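EreC (Klebsiella pneumoniae, PDB 6XCQ) probably hydrolyses the macrocyclic lactone ester of erythromycin and related macrolides, an esterase activity that confers resistance to these antibiotics. Local coordinates at residues G133-L136 against I137-S141. The protein carries 1 engineered substitution. Residues are numbered along the deposited sequence; the frame is centred on the assembly and turned at random.
Sequences GSVL and IWIKS
A methyl branch of Val-135 meets the terminal methyl of Ile-139, one helical turn on: in one of the valine's two conformers CG1 of Val-135 lies 3.7 Å from CD1 of Ile-139, the two side chains crossing at a slant. In that conformer CG1 stands anti to the valine N (chi1 170°), beside the carbonyl carbon, which puts it on the side of Ile-139. Ile-139 answers with CG1 turned back beside its own N, which also brings that carbon to 3.3 Å from Val-135 O. The same oxygen accepts the shortest of the four backbone bonds between the segments, from Ile-139 N at 2.7 Å, and lies at the edge of the Trp-138 ring, in its plane. On another side of the helix Ile-137 folds over Gly-133: its N donates to Gly-133 O at 2.9 Å, while CG1 and CD1 lie against that same carbonyl. Further i to i+4 bonds run from Trp-138 N to Ser-134 O and from Lys-140 N to Leu-136 O. Polar ends are held from outside: Ser-134 OG by Asp-433, Trp-138 NE1 by Gln-43, and the extended Lys-140, through NZ, by Ser-113. Trp-138 also stacks on Tyr-142, whereas Leu-136 packs on Leu-107 and Ile-139 on Leu-111. The i to i+4 pattern is that of an alpha-helix, though 126-146 is kinked where Ser-134 and Val-135 N lack bonds to the turn before; packed against helices 73-90 and 101-112, it forms part of the connection from strand 94-97 to the parallel edge strand 151-154 of the central mixed sheet in this alpha/beta esterase.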
loop_
_atom_site.group_PDB
_atom_site.type_symbol
_atom_site.label_atom_id
_atom_site.label_comp_id
_atom_site.label_asym_id
_atom_site.label_seq_id
_atom_site.Cartn_x
_atom_site.Cartn_y
_atom_site.Cartn_z
ATOM N N GLY A 133 10.210 -4.701 5.120
ATOM C CA GLY A 133 11.278 -5.681 5.274
ATOM C C GLY A 133 11.016 -6.687 6.373
ATOM O O GLY A 133 11.243 -7.888 6.207
ATOM N N SER A 134 10.513 -6.211 7.509
ATOM C CA SER A 134 10.321 -7.085 8.658
ATOM C C SER A 134 9.284 -8.164 8.349
ATOM O O SER A 134 9.507 -9.355 8.605
ATOM C CB SER A 134 9.899 -6.226 9.855
ATOM O OG SER A 134 11.040 -5.555 10.379
ATOM N N VAL A 135 8.135 -7.760 7.797
ATOM C CA VAL A 135 7.093 -8.722 7.442
ATOM C C VAL A 135 7.569 -9.642 6.325
ATOM O O VAL A 135 7.285 -10.847 6.330
ATOM C CB VAL A 135 5.793 -7.990 7.050
ATOM C CG1 VAL A 135 4.787 -8.961 6.454
ATOM C CG2 VAL A 135 5.180 -7.294 8.251
ATOM N N LEU A 136 8.305 -9.096 5.354
ATOM C CA LEU A 136 8.729 -9.910 4.212
ATOM C C LEU A 136 9.688 -11.016 4.641
ATOM O O LEU A 136 9.564 -12.165 4.193
ATOM C CB LEU A 136 9.383 -9.024 3.151
ATOM C CG LEU A 136 8.417 -8.201 2.312
ATOM C CD1 LEU A 136 9.183 -7.109 1.554
ATOM C CD2 LEU A 136 7.701 -9.121 1.364
ATOM N N ILE A 137 10.645 -10.687 5.515
ATOM C CA ILE A 137 11.570 -11.693 6.034
ATOM C C ILE A 137 10.807 -12.764 6.797
ATOM O O ILE A 137 11.087 -13.963 6.665
ATOM C CB ILE A 137 12.647 -11.038 6.919
ATOM C CG1 ILE A 137 13.516 -10.078 6.111
ATOM C CG2 ILE A 137 13.524 -12.108 7.579
ATOM C CD1 ILE A 137 14.279 -9.082 7.018
ATOM N N TRP A 138 9.817 -12.353 7.595
ATOM C CA TRP A 138 8.990 -13.330 8.292
ATOM C C TRP A 138 8.192 -14.189 7.309
ATOM O O TRP A 138 8.149 -15.418 7.438
ATOM C CB TRP A 138 8.055 -12.624 9.282
ATOM C CG TRP A 138 7.085 -13.590 9.854
ATOM C CD1 TRP A 138 7.296 -14.445 10.901
ATOM C CD2 TRP A 138 5.760 -13.839 9.392
ATOM N NE1 TRP A 138 6.171 -15.206 11.122
ATOM C CE2 TRP A 138 5.213 -14.850 10.211
ATOM C CE3 TRP A 138 4.976 -13.306 8.364
ATOM C CZ2 TRP A 138 3.931 -15.336 10.028
ATOM C CZ3 TRP A 138 3.705 -13.783 8.196
ATOM C CH2 TRP A 138 3.189 -14.790 9.021
ATOM N N ILE A 139 7.564 -13.558 6.311
ATOM C CA ILE A 139 6.744 -14.290 5.343
ATOM C C ILE A 139 7.548 -15.413 4.691
ATOM O O ILE A 139 7.075 -16.550 4.559
ATOM C CB ILE A 139 6.186 -13.330 4.277
ATOM C CG1 ILE A 139 4.949 -12.587 4.781
ATOM C CG2 ILE A 139 5.843 -14.086 2.994
ATOM C CD1 ILE A 139 4.466 -11.524 3.793
ATOM N N LYS A 140 8.775 -15.106 4.273
ATOM C CA LYS A 140 9.591 -16.115 3.601
ATOM C C LYS A 140 9.829 -17.320 4.507
ATOM O O LYS A 140 9.677 -18.467 4.077
ATOM C CB LYS A 140 10.916 -15.501 3.147
ATOM C CG LYS A 140 11.877 -16.481 2.473
ATOM C CD LYS A 140 13.118 -15.772 1.933
ATOM C CE LYS A 140 14.038 -16.744 1.122
ATOM N NZ LYS A 140 15.178 -15.987 0.506
ATOM N N SER A 141 10.186 -17.082 5.773
ATOM C CA SER A 141 10.358 -18.195 6.705
ATOM C C SER A 141 9.055 -18.946 6.893
ATOM O O SER A 141 9.005 -20.179 6.768
ATOM C CB SER A 141 10.879 -17.688 8.051
ATOM O OG SER A 141 12.012 -16.857 7.880
#